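Local coordinates for Non-structural polyprotein (Sindbis virus, PDB 4GUA) that forms part of an alphavirus replication polyprotein, combining a cysteine protease that processes the precursor with a macro domain and a zinc-binding domain, at residues A[282-293]-A[320-329]; A[309-317]-A[502-512]. One frame throughout, in Å; residues are numbered along the deposited sequence.

How the contacts relate
From the N terminus, the chain leaves helix 275-286, turns into strand 288-294 and returns antiparallel along strand 305-312 before reaching helix 323-333. Contact 1 (282-293 with 320-329) closes this loop by bringing the start of the last helix back against the first helix and edge strand. Contact 2 (309-317 with 502-512) begins inside that loop and closes a far longer one, so the two cross rather than nest. It brings the chain beyond helix 488-502 back to the end of strand 305-312. The contacts share a sheet edge: R290 O pairs with R310 N, F288 packs on L312, and K287 NZ reaches N314 OD1.

Contact 1: residues A[282-293]-A[320-329]; sequences TALARKFVRVSA and FTPHHLNCVI
With CG swung opposite the backbone N (chi1 172°), F320 sends its ring from the loop before helix 323-329 toward the end of helix 275-286, where the A285 methyl meets it. A285 CB sits over the middle of one face, 3.6 Å from the ring centroid and only 12° off the normal, a clear CH-pi contact; a residue as small as alanine lets the helix come this close to a flat aromatic. T282 and V291 add methyls at oblique approaches: T282 CG2 lies 3.8 Å from F320 CD2, while V291 CG1 reaches CE1. T282 suits this place because OG1 bonds to E278 O within its own helix, leaving CG2 for the aromatic.

Farther along, strand 290-293 runs nearly parallel to helix 323-329, 15° between their directions and 7.8 Å between axes. A293, pointing its methyl at the helix, meets three branched side chains: CB is 3.7 Å from I329 CG1, 4.1 Å from V328 CG1 and 4.2 Å from L325 CD1. The other L325 branch, CD2, touches V291 CG2, crossing it at about a right angle. H324 places CG anti to its backbone N, which carries the ring to the strand, and presents an edge to V291 O, which lies near the ring plane. S292 turns its hydroxyl to D478, in a loop that H324 and V328 also touch.

Strand 288-294 is one of the two edge strands of a mixed sheet ordered 3-2-1-4-5-7-6, as in Rossmann-like methyltransferases, so this contact lays helix 323-333 nearly parallel along an outermost strand. Its chemistry is mainly apolar: methyls, an aromatic face and branched aliphatic chains fill the interface, and the hydroxyls of T282 and S292 find partners outside the contact, consistent with close association driven largely by burial rather than directional bonds.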
loop_
_atom_site.group_PDB
_atom_site.type_symbol
_atom_site.label_atom_id
_atom_site.label_comp_id
_atom_site.label_asym_id
_atom_site.label_seq_id
_atom_site.Cartn_x
_atom_site.Cartn_y
_atom_site.Cartn_z
ATOM N N THR A 282 -4.465 0.265 -3.787
ATOM C CA THR A 282 -3.218 -0.241 -4.351
ATOM C C THR A 282 -3.394 -0.589 -5.830
ATOM O O THR A 282 -2.576 -0.216 -6.670
ATOM C CB THR A 282 -2.719 -1.480 -3.595
ATOM O OG1 THR A 282 -2.359 -1.113 -2.264
ATOM C CG2 THR A 282 -1.511 -2.075 -4.285
ATOM N N ALA A 283 -4.452 -1.322 -6.149
ATOM C CA ALA A 283 -4.721 -1.694 -7.536
ATOM C C ALA A 283 -4.918 -0.440 -8.377
ATOM O O ALA A 283 -4.439 -0.342 -9.506
ATOM C CB ALA A 283 -5.951 -2.569 -7.611
ATOM N N LEU A 284 -5.616 0.526 -7.798
ATOM C CA LEU A 284 -5.935 1.768 -8.479
ATOM C C LEU A 284 -4.653 2.550 -8.710
ATOM O O LEU A 284 -4.442 3.129 -9.773
ATOM C CB LEU A 284 -6.913 2.574 -7.627
ATOM C CG LEU A 284 -7.554 3.798 -8.272
ATOM C CD1 LEU A 284 -8.133 3.489 -9.639
ATOM C CD2 LEU A 284 -8.634 4.301 -7.349
ATOM N N ALA A 285 -3.792 2.541 -7.703
ATOM C CA ALA A 285 -2.544 3.287 -7.736
ATOM C C ALA A 285 -1.593 2.699 -8.773
ATOM O O ALA A 285 -0.798 3.415 -9.375
ATOM C CB ALA A 285 -1.896 3.270 -6.370
ATOM N N ARG A 286 -1.661 1.388 -8.967
ATOM C CA ARG A 286 -0.778 0.732 -9.917
ATOM C C ARG A 286 -0.942 1.350 -11.317
ATOM O O ARG A 286 -0.028 1.298 -12.144
ATOM C CB ARG A 286 -1.039 -0.786 -9.963
ATOM C CG ARG A 286 0.170 -1.589 -9.513
ATOM C CD ARG A 286 0.045 -3.120 -9.597
ATOM N NE ARG A 286 -1.303 -3.681 -9.679
ATOM C CZ ARG A 286 -2.040 -4.037 -8.629
ATOM N NH1 ARG A 286 -1.591 -3.857 -7.393
ATOM N NH2 ARG A 286 -3.245 -4.558 -8.814
ATOM N N LYS A 287 -2.108 1.939 -11.575
ATOM C CA LYS A 287 -2.413 2.509 -12.888
ATOM C C LYS A 287 -1.836 3.909 -13.131
ATOM O O LYS A 287 -1.944 4.435 -14.242
ATOM C CB LYS A 287 -3.928 2.567 -13.090
ATOM C CG LYS A 287 -4.609 1.220 -13.041
ATOM C CD LYS A 287 -6.109 1.337 -13.232
ATOM C CE LYS A 287 -6.787 -0.024 -13.108
ATOM N NZ LYS A 287 -6.241 -1.025 -14.058
ATOM N N PHE A 288 -1.237 4.511 -12.105
ATOM C CA PHE A 288 -0.768 5.900 -12.194
ATOM C C PHE A 288 0.709 6.032 -11.869
ATOM O O PHE A 288 1.271 5.218 -11.140
ATOM C CB PHE A 288 -1.568 6.802 -11.254
ATOM C CG PHE A 288 -3.012 6.946 -11.632
ATOM C CD1 PHE A 288 -3.937 5.975 -11.276
ATOM C CD2 PHE A 288 -3.446 8.060 -12.329
ATOM C CE1 PHE A 288 -5.270 6.106 -11.622
ATOM C CE2 PHE A 288 -4.777 8.200 -12.677
ATOM C CZ PHE A 288 -5.692 7.222 -12.325
ATOM N N VAL A 289 1.327 7.076 -12.412
ATOM C CA VAL A 289 2.743 7.344 -12.187
ATOM C C VAL A 289 2.991 7.727 -10.729
ATOM O O VAL A 289 3.922 7.229 -10.094
ATOM C CB VAL A 289 3.239 8.494 -13.091
ATOM C CG1 VAL A 289 4.711 8.749 -12.864
ATOM C CG2 VAL A 289 2.999 8.164 -14.550
ATOM N N ARG A 290 2.139 8.606 -10.208
ATOM C CA ARG A 290 2.229 9.068 -8.826
ATOM C C ARG A 290 0.876 8.990 -8.138
ATOM O O ARG A 290 -0.172 9.042 -8.786
ATOM C CB ARG A 290 2.659 10.529 -8.759
ATOM C CG ARG A 290 4.092 10.844 -9.096
ATOM C CD ARG A 290 4.289 12.330 -8.878
ATOM N NE ARG A 290 5.623 12.807 -9.213
ATOM C CZ ARG A 290 6.626 12.909 -8.354
ATOM N NH1 ARG A 290 6.472 12.548 -7.085
ATOM N NH2 ARG A 290 7.795 13.371 -8.775
ATOM N N VAL A 291 0.901 8.868 -6.819
ATOM C CA VAL A 291 -0.300 9.077 -6.032
ATOM C C VAL A 291 0.075 9.696 -4.690
ATOM O O VAL A 291 1.025 9.263 -4.035
ATOM C CB VAL A 291 -1.114 7.770 -5.845
ATOM C CG1 VAL A 291 -0.231 6.646 -5.356
ATOM C CG2 VAL A 291 -2.275 7.997 -4.889
ATOM N N SER A 292 -0.688 10.713 -4.299
ATOM C CA SER A 292 -0.486 11.434 -3.052
ATOM C C SER A 292 -1.851 11.657 -2.419
ATOM O O SER A 292 -2.828 11.027 -2.820
ATOM C CB SER A 292 0.208 12.770 -3.297
ATOM O OG SER A 292 0.679 13.325 -2.075
ATOM N N ALA A 293 -1.902 12.500 -1.393
ATOM C CA ALA A 293 -3.147 12.796 -0.690
ATOM C C ALA A 293 -3.166 14.237 -0.209
ATOM O O ALA A 293 -2.128 14.900 -0.124
ATOM C CB ALA A 293 -3.318 11.861 0.489
ATOM N N PHE A 320 3.866 -1.061 -7.096
ATOM C CA PHE A 320 3.483 -0.007 -6.164
ATOM C C PHE A 320 3.588 -0.492 -4.724
ATOM O O PHE A 320 3.168 -1.600 -4.406
ATOM C CB PHE A 320 2.054 0.465 -6.445
ATOM C CG PHE A 320 1.514 1.410 -5.408
ATOM C CD1 PHE A 320 1.707 2.783 -5.532
ATOM C CD2 PHE A 320 0.819 0.931 -4.305
ATOM C CE1 PHE A 320 1.218 3.661 -4.575
ATOM C CE2 PHE A 320 0.326 1.802 -3.344
ATOM C CZ PHE A 320 0.528 3.171 -3.479
ATOM N N THR A 321 4.153 0.343 -3.859
ATOM C CA THR A 321 4.202 0.044 -2.434
ATOM C C THR A 321 3.736 1.269 -1.658
ATOM O O THR A 321 4.030 2.394 -2.053
ATOM C CB THR A 321 5.619 -0.379 -2.002
ATOM O OG1 THR A 321 6.536 0.711 -2.183
ATOM C CG2 THR A 321 6.088 -1.571 -2.828
ATOM N N PRO A 322 2.973 1.059 -0.570
ATOM C CA PRO A 322 2.374 2.220 0.091
ATOM C C PRO A 322 3.251 2.904 1.138
ATOM O O PRO A 322 2.713 3.398 2.126
ATOM C CB PRO A 322 1.169 1.602 0.797
ATOM C CG PRO A 322 1.671 0.243 1.196
ATOM C CD PRO A 322 2.564 -0.207 0.065
ATOM N N HIS A 323 4.550 3.015 0.904
ATOM C CA HIS A 323 5.428 3.607 1.902
ATOM C C HIS A 323 5.134 5.090 1.949
ATOM O O HIS A 323 4.820 5.660 2.999
ATOM C CB HIS A 323 6.884 3.348 1.551
ATOM C CG HIS A 323 7.253 1.899 1.562
ATOM N ND1 HIS A 323 6.962 1.046 0.519
ATOM C CD2 HIS A 323 7.904 1.154 2.487
ATOM C CE1 HIS A 323 7.409 -0.164 0.805
ATOM N NE2 HIS A 323 7.985 -0.125 1.993
ATOM N N HIS A 324 5.243 5.707 0.780
ATOM C CA HIS A 324 5.001 7.126 0.628
ATOM C C HIS A 324 3.601 7.504 1.065
ATOM O O HIS A 324 3.420 8.339 1.938
ATOM C CB HIS A 324 5.178 7.522 -0.826
ATOM C CG HIS A 324 4.714 8.909 -1.125
ATOM N ND1 HIS A 324 3.856 9.195 -2.163
ATOM C CD2 HIS A 324 4.978 10.089 -0.519
ATOM C CE1 HIS A 324 3.617 10.495 -2.185
ATOM N NE2 HIS A 324 4.286 11.060 -1.199
ATOM N N LEU A 325 2.606 6.881 0.448
ATOM C CA LEU A 325 1.225 7.241 0.704
ATOM C C LEU A 325 0.874 7.062 2.180
ATOM O O LEU A 325 0.211 7.913 2.768
ATOM C CB LEU A 325 0.294 6.406 -0.173
ATOM C CG LEU A 325 -1.150 6.894 -0.249
ATOM C CD1 LEU A 325 -1.212 8.355 -0.663
ATOM C CD2 LEU A 325 -1.940 6.031 -1.211
ATOM N N ASN A 326 1.339 5.974 2.787
ATOM C CA ASN A 326 1.118 5.769 4.217
ATOM C C ASN A 326 1.638 6.949 5.018
ATOM O O ASN A 326 0.930 7.503 5.856
ATOM C CB ASN A 326 1.821 4.503 4.703
ATOM C CG ASN A 326 1.074 3.243 4.340
ATOM O OD1 ASN A 326 0.140 3.261 3.534
ATOM N ND2 ASN A 326 1.491 2.130 4.927
ATOM N N CYS A 327 2.885 7.329 4.758
ATOM C CA CYS A 327 3.511 8.419 5.490
ATOM C C CYS A 327 2.725 9.726 5.355
ATOM O O CYS A 327 2.487 10.422 6.340
ATOM C CB CYS A 327 4.944 8.614 5.008
ATOM S SG CYS A 327 5.831 9.855 5.943
ATOM N N VAL A 328 2.329 10.049 4.128
ATOM C CA VAL A 328 1.622 11.286 3.825
ATOM C C VAL A 328 0.274 11.375 4.532
ATOM O O VAL A 328 0.026 12.290 5.311
ATOM C CB VAL A 328 1.365 11.384 2.319
ATOM C CG1 VAL A 328 0.399 12.516 2.013
ATOM C CG2 VAL A 328 2.670 11.568 1.579
ATOM N N ILE A 329 -0.596 10.413 4.251
ATOM C CA ILE A 329 -1.927 10.382 4.837
ATOM C C ILE A 329 -1.851 10.446 6.355
ATOM O O ILE A 329 -2.566 11.220 6.986
ATOM C CB ILE A 329 -2.671 9.101 4.439
ATOM C CG1 ILE A 329 -3.114 9.188 2.980
ATOM C CG2 ILE A 329 -3.872 8.874 5.348
ATOM C CD1 ILE A 329 -3.818 7.949 2.474
#

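Contact 2: residues A[309-317]-A[502-512]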
loop_
_atom_site.group_PDB
_atom_site.type_symbol
_atom_site.label_atom_id
_atom_site.label_comp_id
_atom_site.label_asym_id
_atom_site.label_seq_id
_atom_site.Cartn_x
_atom_site.Cartn_y
_atom_site.Cartn_z
ATOM N N PHE A 309 -4.490 10.675 -7.714
ATOM C CA PHE A 309 -3.764 9.807 -8.638
ATOM C C PHE A 309 -3.370 10.612 -9.881
ATOM O O PHE A 309 -4.235 11.149 -10.569
ATOM C CB PHE A 309 -4.656 8.626 -9.047
ATOM C CG PHE A 309 -5.170 7.821 -7.885
ATOM C CD1 PHE A 309 -6.304 8.216 -7.197
ATOM C CD2 PHE A 309 -4.527 6.663 -7.482
ATOM C CE1 PHE A 309 -6.781 7.474 -6.116
ATOM C CE2 PHE A 309 -5.001 5.916 -6.406
ATOM C CZ PHE A 309 -6.128 6.324 -5.727
ATOM N N ARG A 310 -2.074 10.684 -10.181
ATOM C CA ARG A 310 -1.585 11.567 -11.243
ATOM C C ARG A 310 -1.039 10.807 -12.450
ATOM O O ARG A 310 -0.224 9.892 -12.295
ATOM C CB ARG A 310 -0.465 12.458 -10.709
ATOM C CG ARG A 310 -0.882 13.476 -9.677
ATOM C CD ARG A 310 0.310 14.327 -9.258
ATOM N NE ARG A 310 -0.003 15.158 -8.104
ATOM C CZ ARG A 310 -0.747 16.256 -8.161
ATOM N NH1 ARG A 310 -1.259 16.657 -9.321
ATOM N NH2 ARG A 310 -0.987 16.956 -7.064
ATOM N N GLN A 311 -1.434 11.244 -13.648
ATOM C CA GLN A 311 -0.926 10.669 -14.892
ATOM C C GLN A 311 -1.248 9.194 -15.111
ATOM O O GLN A 311 -0.405 8.325 -14.867
ATOM C CB GLN A 311 0.578 10.877 -15.004
ATOM C CG GLN A 311 0.997 12.316 -15.133
ATOM C CD GLN A 311 2.495 12.442 -15.281
ATOM O OE1 GLN A 311 2.993 12.818 -16.338
ATOM N NE2 GLN A 311 3.227 12.113 -14.217
ATOM N N LEU A 312 -2.476 8.917 -15.547
ATOM C CA LEU A 312 -2.906 7.542 -15.787
ATOM C C LEU A 312 -2.299 6.998 -17.067
ATOM O O LEU A 312 -2.580 7.503 -18.148
ATOM C CB LEU A 312 -4.425 7.531 -15.972
ATOM C CG LEU A 312 -5.053 6.288 -16.613
ATOM C CD1 LEU A 312 -5.142 5.164 -15.605
ATOM C CD2 LEU A 312 -6.424 6.613 -17.172
ATOM N N ASP A 313 -1.434 5.993 -16.939
ATOM C CA ASP A 313 -1.053 5.143 -18.067
ATOM C C ASP A 313 -1.663 3.731 -17.999
ATOM O O ASP A 313 -1.464 2.912 -18.904
ATOM C CB ASP A 313 0.466 5.082 -18.210
ATOM C CG ASP A 313 1.146 4.525 -16.982
ATOM O OD1 ASP A 313 0.453 3.919 -16.137
ATOM O OD2 ASP A 313 2.378 4.700 -16.852
ATOM N N ASN A 314 -2.383 3.446 -16.918
ATOM C CA ASN A 314 -2.958 2.118 -16.683
ATOM C C ASN A 314 -1.941 0.989 -16.877
ATOM O O ASN A 314 -2.190 0.009 -17.580
ATOM C CB ASN A 314 -4.168 1.879 -17.593
ATOM C CG ASN A 314 -4.939 0.625 -17.221
ATOM O OD1 ASN A 314 -5.020 0.253 -16.051
ATOM N ND2 ASN A 314 -5.489 -0.044 -18.221
ATOM N N SER A 315 -0.802 1.118 -16.215
ATOM C CA SER A 315 0.265 0.139 -16.335
ATOM C C SER A 315 -0.149 -1.170 -15.668
ATOM O O SER A 315 -0.978 -1.206 -14.757
ATOM C CB SER A 315 1.552 0.666 -15.695
ATOM O OG SER A 315 2.584 -0.308 -15.733
ATOM N N ARG A 316 0.450 -2.243 -16.162
ATOM C CA ARG A 316 0.220 -3.594 -15.681
ATOM C C ARG A 316 1.252 -3.938 -14.603
ATOM O O ARG A 316 0.916 -4.241 -13.452
ATOM C CB ARG A 316 0.264 -4.624 -16.826
ATOM C CG ARG A 316 1.258 -4.392 -17.991
ATOM C CD ARG A 316 1.036 -3.150 -18.862
ATOM N NE ARG A 316 2.220 -2.817 -19.654
ATOM C CZ ARG A 316 3.377 -2.396 -19.161
ATOM N NH1 ARG A 316 3.542 -2.235 -17.870
ATOM N NH2 ARG A 316 4.385 -2.126 -19.972
ATOM N N THR A 317 2.516 -3.910 -15.011
ATOM C CA THR A 317 3.628 -4.396 -14.212
ATOM C C THR A 317 4.190 -3.377 -13.215
ATOM O O THR A 317 5.153 -3.683 -12.513
ATOM C CB THR A 317 4.785 -4.800 -15.142
ATOM O OG1 THR A 317 5.157 -3.678 -15.954
ATOM C CG2 THR A 317 4.374 -5.950 -16.038
ATOM N N GLU A 502 7.956 12.636 -18.444
ATOM C CA GLU A 502 6.859 13.485 -17.990
ATOM C C GLU A 502 5.682 13.397 -18.961
ATOM O O GLU A 502 4.555 13.733 -18.610
ATOM C CB GLU A 502 7.320 14.940 -17.820
ATOM C CG GLU A 502 6.190 15.974 -17.695
ATOM C CD GLU A 502 5.522 15.957 -16.316
ATOM O OE1 GLU A 502 6.035 15.264 -15.408
ATOM O OE2 GLU A 502 4.488 16.642 -16.136
ATOM N N SER A 503 5.937 12.950 -20.185
ATOM C CA SER A 503 4.874 12.899 -21.177
ATOM C C SER A 503 4.190 11.533 -21.224
ATOM O O SER A 503 4.770 10.549 -21.691
ATOM C CB SER A 503 5.436 13.250 -22.558
ATOM O OG SER A 503 4.430 13.191 -23.554
ATOM N N VAL A 504 2.948 11.485 -20.747
ATOM C CA VAL A 504 2.131 10.288 -20.889
ATOM C C VAL A 504 0.950 10.589 -21.812
ATOM O O VAL A 504 -0.043 11.186 -21.395
ATOM C CB VAL A 504 1.606 9.859 -19.501
ATOM C CG1 VAL A 504 0.618 8.706 -19.611
ATOM C CG2 VAL A 504 2.768 9.471 -18.607
ATOM N N THR A 505 1.051 10.161 -23.065
ATOM C CA THR A 505 0.005 10.441 -24.044
ATOM C C THR A 505 -0.900 9.249 -24.375
ATOM O O THR A 505 -1.870 9.398 -25.120
ATOM C CB THR A 505 0.618 10.987 -25.338
ATOM O OG1 THR A 505 1.511 10.012 -25.894
ATOM C CG2 THR A 505 1.389 12.262 -25.050
ATOM N N GLU A 506 -0.590 8.073 -23.832
ATOM C CA GLU A 506 -1.338 6.866 -24.178
ATOM C C GLU A 506 -1.233 5.771 -23.120
ATOM O O GLU A 506 -0.292 5.741 -22.328
ATOM C CB GLU A 506 -0.860 6.317 -25.516
ATOM C CG GLU A 506 0.602 5.941 -25.520
ATOM C CD GLU A 506 1.054 5.409 -26.859
ATOM O OE1 GLU A 506 0.292 5.554 -27.839
ATOM O OE2 GLU A 506 2.167 4.845 -26.933
ATOM N N LEU A 507 -2.203 4.862 -23.143
ATOM C CA LEU A 507 -2.278 3.757 -22.195
ATOM C C LEU A 507 -1.333 2.610 -22.530
ATOM O O LEU A 507 -1.104 2.305 -23.692
ATOM C CB LEU A 507 -3.703 3.218 -22.156
ATOM C CG LEU A 507 -4.763 4.254 -21.786
ATOM C CD1 LEU A 507 -6.099 3.585 -21.492
ATOM C CD2 LEU A 507 -4.302 5.091 -20.601
ATOM N N LYS A 508 -0.783 1.974 -21.499
ATOM C CA LYS A 508 0.072 0.814 -21.706
ATOM C C LYS A 508 -0.764 -0.469 -21.780
ATOM O O LYS A 508 -0.288 -1.510 -22.230
ATOM C CB LYS A 508 1.116 0.721 -20.592
ATOM C CG LYS A 508 2.047 1.926 -20.529
ATOM C CD LYS A 508 3.395 1.569 -19.922
ATOM C CE LYS A 508 3.388 1.713 -18.415
ATOM N NZ LYS A 508 4.709 1.367 -17.810
ATOM N N ASP A 509 -2.016 -0.375 -21.341
ATOM C CA ASP A 509 -2.990 -1.447 -21.484
ATOM C C ASP A 509 -4.381 -0.825 -21.488
ATOM O O ASP A 509 -4.604 0.211 -20.862
ATOM C CB ASP A 509 -2.858 -2.459 -20.346
ATOM C CG ASP A 509 -3.703 -3.707 -20.572
ATOM O OD1 ASP A 509 -3.262 -4.601 -21.326
ATOM O OD2 ASP A 509 -4.804 -3.800 -19.988
ATOM N N GLU A 510 -5.314 -1.433 -22.207
ATOM C CA GLU A 510 -6.651 -0.867 -22.311
ATOM C C GLU A 510 -7.653 -1.431 -21.300
ATOM O O GLU A 510 -8.771 -0.932 -21.202
ATOM C CB GLU A 510 -7.174 -0.999 -23.739
ATOM C CG GLU A 510 -6.784 0.183 -24.608
ATOM C CD GLU A 510 -7.522 0.214 -25.933
ATOM O OE1 GLU A 510 -7.984 -0.855 -26.401
ATOM O OE2 GLU A 510 -7.646 1.320 -26.504
ATOM N N ASP A 511 -7.269 -2.462 -20.550
ATOM C CA ASP A 511 -8.194 -3.053 -19.581
ATOM C C ASP A 511 -8.168 -2.273 -18.271
ATOM O O ASP A 511 -7.171 -2.254 -17.548
ATOM C CB ASP A 511 -7.855 -4.520 -19.317
ATOM C CG ASP A 511 -8.946 -5.236 -18.538
ATOM O OD1 ASP A 511 -9.778 -4.546 -17.906
ATOM O OD2 ASP A 511 -8.978 -6.485 -18.564
ATOM N N MET A 512 -9.304 -1.664 -17.964
ATOM C CA MET A 512 -9.397 -0.672 -16.908
ATOM C C MET A 512 -9.899 -1.233 -15.580
ATOM O O MET A 512 -10.107 -0.480 -14.631
ATOM C CB MET A 512 -10.299 0.472 -17.377
ATOM C CG MET A 512 -9.713 1.852 -17.153
ATOM S SD MET A 512 -8.081 2.093 -17.890
ATOM C CE MET A 512 -8.324 3.638 -18.759
#
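Hydrogen bonds tie D313 and N314 to the backbone of 508-511. K508 N gives a nearly straight bond to D313 O (2.8 Å, 174°), received in the carbonyl plane. N314 ND2 spends its amide hydrogens on two backbone oxygens, D511 O at 2.9 Å and D509 O at 2.8 Å, standing above both carbonyl planes. Asparagine suits this place: its OD1 takes K287 NZ while ND2 grips the loop. That loop is shaped by an Asx turn, D509 OD2 accepting from D511 N.

The stretch 502-512 is irregular; it joins the loop after helix 488-502 to the turn after strand 305-312 of the Rossmann-like mixed sheet.

Apolar contacts border these bonds. L312 CD2 and M512 CE meet tip to tip at 3.9 Å, L507 CD2 packs near L312 CG, and V504 CG1 rests 3.9 Å from D313 CB.

Charged and polar side chains form a third group. K508, bent at chi3 (-88°), crosses one face of the R316 guanidinium, CD lying off-centre above it, and NZ makes a weak bond to S315 OG. D313 OD1 makes the salt bridge, to R318 NH2; D313 OD2 stays 4.2 Å from K508 NZ, beyond a salt bridge.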